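Colicin-D (Escherichia coli, PDB 5ZNM) inhibits protein synthesis in Escherichia coli and close relatives as a tRNA-cleaving toxin, present here as its central domain and C-terminal tRNase domain. Local coordinates at residues G46-N51 and A60-G65; L210-P215 and P228-P233. All coordinates share one frame; numbering follows the deposited sequence.

Contact 1: G46-N51 and A60-G65; sequences GALVLN and AMTGTG
Ala60 meets the 46-51 segment first. Its CB points at the backbone of Val49 and stops 3.7 Å from Val49 O. A branch of Leu48 reaches the same residue: Leu48 CD2 lies 4.4 Å from Ala60 CB. Thr62 carries the largest share of the contact. Its methyl CG2 rests on the carbonyl oxygens of Gly46 and Ala47, 3.7 Å from Gly46 O and a little farther from Ala47 O. The methyl also takes the end of Leu48, whose CD2 is 3.9 Å from Thr62 CG2, and the two side chains meet at a slant. The first torsion of Thr62 (chi1 54°) sets OG1 between the backbone N and the carbonyl carbon and leaves CG2 anti to the carbonyl carbon. The methyl therefore faces Leu48, while OG1 is hydrogen-bonded to Glu125 N. No direct hydrogen bond joins the two segments. A water bridges them instead: it accepts from Gly63 N and is placed to donate to Ala47 O, at 2.9 Å from each of these two atoms. The turn passes through Gly63 and Gly65, both with positive phi. Thr64 N bonds to Met61 O, and Met61 N bonds to Gly65 O at 3.2 Å. Thr64 and Gly65 thus both face Met61. This is a classic beta bulge, set where the chain turns between the antiparallel strands 56-61 and 65-71.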
ATOM      1  N   GLY A  46      -7.069  10.590 -22.824  1.00 30.43           N
ATOM      2  CA  GLY A  46      -5.804  11.202 -22.452  1.00 26.53           C
ATOM      3  C   GLY A  46      -5.782  11.813 -21.062  1.00 31.81           C
ATOM      4  O   GLY A  46      -4.941  12.671 -20.771  1.00 33.29           O
ATOM      5  N   ALA A  47      -6.693  11.380 -20.193  1.00 27.49           N
ATOM      6  CA  ALA A  47      -6.755  11.931 -18.845  1.00 29.64           C
ATOM      7  C   ALA A  47      -5.621  11.385 -17.988  1.00 30.44           C
ATOM      8  O   ALA A  47      -5.301  10.194 -18.034  1.00 32.71           O
ATOM      9  CB  ALA A  47      -8.099  11.605 -18.193  1.00 30.64           C
ATOM     10  N   LEU A  48      -4.998  12.273 -17.218  1.00 22.40           N
ATOM     11  CA  LEU A  48      -4.060  11.909 -16.162  1.00 21.86           C
ATOM     12  C   LEU A  48      -4.682  12.334 -14.846  1.00 21.30           C
ATOM     13  O   LEU A  48      -5.018  13.510 -14.674  1.00 22.12           O
ATOM     14  CB  LEU A  48      -2.713  12.601 -16.341  1.00 25.05           C
ATOM     15  CG  LEU A  48      -1.746  12.113 -17.412  1.00 27.08           C
ATOM     16  CD1 LEU A  48      -0.630  13.138 -17.514  1.00 23.82           C
ATOM     17  CD2 LEU A  48      -1.193  10.741 -17.031  1.00 23.72           C
ATOM     18  N   VAL A  49      -4.837  11.390 -13.921  1.00 18.76           N
ATOM     19  CA  VAL A  49      -5.519  11.659 -12.662  1.00 19.14           C
ATOM     20  C   VAL A  49      -4.564  11.422 -11.499  1.00 20.72           C
ATOM     21  O   VAL A  49      -3.887  10.383 -11.433  1.00 19.58           O
ATOM     22  CB  VAL A  49      -6.783  10.792 -12.505  1.00 20.23           C
ATOM     23  CG1 VAL A  49      -7.538  11.154 -11.202  1.00 20.14           C
ATOM     24  CG2 VAL A  49      -7.665  10.924 -13.734  1.00 20.23           C
ATOM     25  N   LEU A  50      -4.512  12.399 -10.597  1.00 18.93           N
ATOM     26  CA  LEU A  50      -3.965  12.266  -9.256  1.00 15.83           C
ATOM     27  C   LEU A  50      -5.097  11.968  -8.281  1.00 24.73           C
ATOM     28  O   LEU A  50      -6.142  12.626  -8.316  1.00 22.99           O
ATOM     29  CB  LEU A  50      -3.264  13.556  -8.824  1.00 20.26           C
ATOM     30  CG  LEU A  50      -1.983  13.956  -9.536  1.00 21.65           C
ATOM     31  CD1 LEU A  50      -1.716  15.445  -9.358  1.00 19.80           C
ATOM     32  CD2 LEU A  50      -0.839  13.105  -8.977  1.00 18.28           C
ATOM     33  N   ASN A  51      -4.894  10.995  -7.405  1.00 17.21           N
ATOM     34  CA  ASN A  51      -5.836  10.748  -6.327  1.00 15.71           C
ATOM     35  C   ASN A  51      -5.323  11.407  -5.056  1.00 17.46           C
ATOM     36  O   ASN A  51      -4.117  11.417  -4.801  1.00 22.48           O
ATOM     37  CB  ASN A  51      -6.042   9.248  -6.110  1.00 19.58           C
ATOM     38  CG  ASN A  51      -6.815   8.604  -7.237  1.00 28.54           C
ATOM     39  OD1 ASN A  51      -7.573   9.278  -7.946  1.00 29.29           O
ATOM     40  ND2 ASN A  51      -6.641   7.287  -7.405  1.00 25.24           N
ATOM     41  N   ALA A  60       0.395   6.955 -12.782  1.00 19.84           N
ATOM     42  CA  ALA A  60      -0.735   7.026 -13.691  1.00 21.21           C
ATOM     43  C   ALA A  60      -0.218   7.015 -15.117  1.00 18.07           C
ATOM     44  O   ALA A  60       0.826   7.605 -15.416  1.00 18.67           O
ATOM     45  CB  ALA A  60      -1.591   8.280 -13.434  1.00 19.90           C
ATOM     46  N   MET A  61      -0.940   6.322 -15.986  1.00 23.37           N
ATOM     47  CA  MET A  61      -0.610   6.253 -17.402  1.00 26.04           C
ATOM     48  C   MET A  61      -1.896   6.444 -18.194  1.00 27.16           C
ATOM     49  O   MET A  61      -2.910   5.813 -17.881  1.00 29.88           O
ATOM     50  CB  MET A  61       0.054   4.914 -17.735  1.00 30.58           C
ATOM     51  CG  MET A  61       1.327   4.629 -16.930  1.00 39.85           C
ATOM     52  SD  MET A  61       1.490   2.907 -16.356  1.00 54.71           S
ATOM     53  CE  MET A  61       0.277   2.872 -15.027  1.00 56.64           C
ATOM     54  N   THR A  62      -1.869   7.333 -19.190  1.00 28.90           N
ATOM     55  CA  THR A  62      -3.053   7.538 -20.020  1.00 27.37           C
ATOM     56  C   THR A  62      -3.542   6.208 -20.583  1.00 28.99           C
ATOM     57  O   THR A  62      -2.750   5.364 -21.018  1.00 32.93           O
ATOM     58  CB  THR A  62      -2.758   8.516 -21.161  1.00 30.10           C
ATOM     59  OG1 THR A  62      -1.624   8.056 -21.899  1.00 27.34           O
ATOM     60  CG2 THR A  62      -2.467   9.915 -20.616  1.00 35.22           C
ATOM     61  N   GLY A  63      -4.857   6.002 -20.517  1.00 35.84           N
ATOM     62  CA  GLY A  63      -5.480   4.814 -21.057  1.00 40.92           C
ATOM     63  C   GLY A  63      -5.423   3.567 -20.198  1.00 42.95           C
ATOM     64  O   GLY A  63      -6.045   2.561 -20.567  1.00 44.33           O
ATOM     65  N   THR A  64      -4.683   3.568 -19.076  1.00 37.28           N
ATOM     66  CA  THR A  64      -4.628   2.375 -18.236  1.00 37.72           C
ATOM     67  C   THR A  64      -4.730   2.669 -16.740  1.00 38.48           C
ATOM     68  O   THR A  64      -4.359   1.814 -15.937  1.00 47.68           O
ATOM     69  CB  THR A  64      -3.343   1.561 -18.461  1.00 45.95           C
ATOM     70  OG1 THR A  64      -2.213   2.310 -18.002  1.00 48.15           O
ATOM     71  CG2 THR A  64      -3.157   1.209 -19.933  1.00 45.92           C
ATOM     72  N   GLY A  65      -5.179   3.846 -16.336  1.00 32.14           N
ATOM     73  CA  GLY A  65      -5.521   4.060 -14.933  1.00 29.98           C
ATOM     74  C   GLY A  65      -4.360   4.394 -14.005  1.00 26.93           C
ATOM     75  O   GLY A  65      -3.225   4.667 -14.410  1.00 25.66           O
TER
HETATM   76  O   HOH W   1      -6.594   8.025 -19.403  1.00 36.16           O

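Contact 2: L210-P215 and P228-P233; sequences LVNPVP and PVPVTP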
ATOM      1  N   LEU A 210      -6.040  16.025 -13.825  1.00 19.35           N
ATOM      2  CA  LEU A 210      -7.233  15.958 -12.991  1.00 20.15           C
ATOM      3  C   LEU A 210      -6.852  15.498 -11.588  1.00 21.71           C
ATOM      4  O   LEU A 210      -5.903  14.734 -11.405  1.00 18.53           O
ATOM      5  CB  LEU A 210      -8.252  14.991 -13.599  1.00 16.14           C
ATOM      6  CG  LEU A 210      -8.753  15.360 -14.995  1.00 22.91           C
ATOM      7  CD1 LEU A 210      -9.658  14.277 -15.553  1.00 23.76           C
ATOM      8  CD2 LEU A 210      -9.479  16.694 -14.967  1.00 26.19           C
ATOM      9  N   VAL A 211      -7.604  15.954 -10.591  1.00 17.51           N
ATOM     10  CA  VAL A 211      -7.392  15.477  -9.228  1.00 15.78           C
ATOM     11  C   VAL A 211      -8.722  14.967  -8.706  1.00 16.95           C
ATOM     12  O   VAL A 211      -9.709  15.712  -8.693  1.00 18.42           O
ATOM     13  CB  VAL A 211      -6.833  16.572  -8.304  1.00 20.79           C
ATOM     14  CG1 VAL A 211      -6.572  16.013  -6.926  1.00 22.41           C
ATOM     15  CG2 VAL A 211      -5.548  17.155  -8.863  1.00 17.78           C
ATOM     16  N   ASN A 212      -8.756  13.696  -8.302  1.00 17.20           N
ATOM     17  CA  ASN A 212      -9.913  13.159  -7.603  1.00 18.73           C
ATOM     18  C   ASN A 212      -9.725  13.469  -6.113  1.00 17.89           C
ATOM     19  O   ASN A 212      -8.848  12.874  -5.493  1.00 19.16           O
ATOM     20  CB  ASN A 212     -10.039  11.655  -7.842  1.00 19.92           C
ATOM     21  CG  ASN A 212     -11.303  11.066  -7.238  1.00 21.77           C
ATOM     22  OD1 ASN A 212     -11.988  11.691  -6.411  1.00 17.82           O
ATOM     23  ND2 ASN A 212     -11.601   9.832  -7.625  1.00 18.79           N
ATOM     24  N   PRO A 213     -10.472  14.385  -5.526  1.00 17.40           N
ATOM     25  CA  PRO A 213     -10.210  14.766  -4.137  1.00 18.96           C
ATOM     26  C   PRO A 213     -10.682  13.750  -3.112  1.00 21.38           C
ATOM     27  O   PRO A 213     -10.369  13.923  -1.934  1.00 21.54           O
ATOM     28  CB  PRO A 213     -10.970  16.095  -3.983  1.00 19.80           C
ATOM     29  CG  PRO A 213     -12.029  16.049  -4.974  1.00 21.95           C
ATOM     30  CD  PRO A 213     -11.579  15.165  -6.105  1.00 12.93           C
ATOM     31  N   VAL A 214     -11.394  12.700  -3.506  1.00 16.89           N
ATOM     32  CA  VAL A 214     -11.865  11.679  -2.576  1.00 19.32           C
ATOM     33  C   VAL A 214     -10.760  10.642  -2.413  1.00 19.51           C
ATOM     34  O   VAL A 214     -10.372  10.013  -3.409  1.00 20.48           O
ATOM     35  CB  VAL A 214     -13.153  11.017  -3.076  1.00 19.35           C
ATOM     36  CG1 VAL A 214     -13.665  10.022  -2.041  1.00 16.45           C
ATOM     37  CG2 VAL A 214     -14.228  12.066  -3.406  1.00 21.92           C
ATOM     38  N   PRO A 215     -10.263  10.398  -1.193  1.00 17.15           N
ATOM     39  CA  PRO A 215      -9.285   9.320  -1.007  1.00 19.22           C
ATOM     40  C   PRO A 215      -9.824   8.018  -1.569  1.00 18.62           C
ATOM     41  O   PRO A 215     -11.007   7.705  -1.440  1.00 18.55           O
ATOM     42  CB  PRO A 215      -9.100   9.257   0.515  1.00 18.10           C
ATOM     43  CG  PRO A 215      -9.473  10.674   0.987  1.00 15.06           C
ATOM     44  CD  PRO A 215     -10.610  11.061   0.082  1.00 13.95           C
ATOM     45  N   PRO A 228     -22.242   8.361  -3.277  1.00 19.39           N
ATOM     46  CA  PRO A 228     -21.635   8.562  -4.606  1.00 22.75           C
ATOM     47  C   PRO A 228     -20.323   9.335  -4.525  1.00 19.01           C
ATOM     48  O   PRO A 228     -20.227  10.369  -3.863  1.00 22.98           O
ATOM     49  CB  PRO A 228     -22.709   9.345  -5.373  1.00 23.74           C
ATOM     50  CG  PRO A 228     -24.016   9.042  -4.623  1.00 23.60           C
ATOM     51  CD  PRO A 228     -23.603   8.928  -3.200  1.00 21.86           C
ATOM     52  N   VAL A 229     -19.305   8.810  -5.202  1.00 17.13           N
ATOM     53  CA  VAL A 229     -18.018   9.501  -5.363  1.00 15.74           C
ATOM     54  C   VAL A 229     -17.470   9.171  -6.740  1.00 18.15           C
ATOM     55  O   VAL A 229     -17.792   8.133  -7.316  1.00 19.19           O
ATOM     56  CB  VAL A 229     -16.978   9.086  -4.288  1.00 17.50           C
ATOM     57  CG1 VAL A 229     -17.421   9.438  -2.842  1.00 17.27           C
ATOM     58  CG2 VAL A 229     -16.620   7.584  -4.419  1.00 20.01           C
ATOM     59  N   PRO A 230     -16.634  10.064  -7.289  1.00 15.69           N
ATOM     60  CA  PRO A 230     -15.938   9.717  -8.535  1.00 19.57           C
ATOM     61  C   PRO A 230     -15.022   8.534  -8.295  1.00 17.03           C
ATOM     62  O   PRO A 230     -14.446   8.376  -7.217  1.00 16.83           O
ATOM     63  CB  PRO A 230     -15.133  10.981  -8.870  1.00 20.24           C
ATOM     64  CG  PRO A 230     -15.714  12.067  -8.008  1.00 22.26           C
ATOM     65  CD  PRO A 230     -16.200  11.370  -6.775  1.00 16.88           C
ATOM     66  N   VAL A 231     -14.883   7.702  -9.315  1.00 16.60           N
ATOM     67  CA  VAL A 231     -14.037   6.517  -9.225  1.00 16.79           C
ATOM     68  C   VAL A 231     -12.923   6.681 -10.250  1.00 22.29           C
ATOM     69  O   VAL A 231     -13.178   6.740 -11.460  1.00 24.37           O
ATOM     70  CB  VAL A 231     -14.835   5.227  -9.432  1.00 21.10           C
ATOM     71  CG1 VAL A 231     -13.898   4.028  -9.544  1.00 18.86           C
ATOM     72  CG2 VAL A 231     -15.768   5.017  -8.223  1.00 21.71           C
ATOM     73  N   THR A 232     -11.702   6.820  -9.767  1.00 20.93           N
ATOM     74  CA  THR A 232     -10.555   6.923 -10.665  1.00 24.17           C
ATOM     75  C   THR A 232     -10.287   5.571 -11.319  1.00 21.56           C
ATOM     76  O   THR A 232     -10.292   4.542 -10.623  1.00 18.41           O
ATOM     77  CB  THR A 232      -9.328   7.384  -9.883  1.00 21.06           C
ATOM     78  OG1 THR A 232      -9.627   8.613  -9.216  1.00 23.33           O
ATOM     79  CG2 THR A 232      -8.134   7.588 -10.820  1.00 26.06           C
ATOM     80  N   PRO A 233     -10.094   5.514 -12.641  1.00 22.02           N
ATOM     81  CA  PRO A 233      -9.777   4.226 -13.276  1.00 24.81           C
ATOM     82  C   PRO A 233      -8.498   3.657 -12.687  1.00 21.15           C
ATOM     83  O   PRO A 233      -7.518   4.372 -12.496  1.00 24.00           O
ATOM     84  CB  PRO A 233      -9.614   4.589 -14.758  1.00 26.35           C
ATOM     85  CG  PRO A 233     -10.482   5.810 -14.917  1.00 24.37           C
ATOM     86  CD  PRO A 233     -10.321   6.575 -13.636  1.00 19.67           C
TER
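The backbones of Asn212 and Thr232 stay apart, with the two CA atoms 7.0 Å from each other, and side chains fill the gap with no backbone hydrogen bond across. Asn212 does most of the bonding. Its CG is anti to the backbone N (chi1 -175°), which carries the amide over to the 228-233 segment. ND2 of Asn212 donates to Thr232 OG1 at 2.8 Å, nearly straight at 165°, with the hydroxyl oxygen close to the amide plane. A second, weak bond runs from Asn212 ND2 to Pro230 O at 3.2 Å. The other end of the amide turns back on its own segment. Val214 N donates to Asn212 OD1 at 3.1 Å, from above the carbonyl plane, and this closes an Asx turn. Bonds at both ends should fix the rotation of the amide. Thr232 OG1 is also bonded to Asn51 OD1. Beyond the amide the contact is apolar. Val214 CG1 lies 3.9 Å from Val229 CG1, and Val214 CG2 packs on Pro230 CD, the side chain crossing the proline at about a right angle. Ala270 of the second subunit packs against both valines. Around this joint, Tyr30 touches Val214 and Pro230, Met42 of helix 32-42 covers Pro230 and Thr232, and strand 49-51 flanks Asn212 and Thr232 through Asn51 and Val49.

Overall arrangement
Contacts 1 and 2 have centres about 12 Å apart. They follow one another along the chain, contact 1 closing before contact 2 opens. Strands 49-51 and 207-212 are parallel neighbours in one mixed sheet, where Leu50 O and Asn212 N are probably hydrogen-bonded. The methyls Val49 CG1 and Thr232 CG2 pack directly across the two contacts. Contact 1 brings the edge strand 49-51 against the five-stranded antiparallel sheet that holds strand 56-61. Contact 2 lays the loop 228-233 over the end of strand 207-212. Between them, segments far apart in sequence, 46-65 and 210-233, meet around these neighbouring strands, away from the C-terminal tRNase domain.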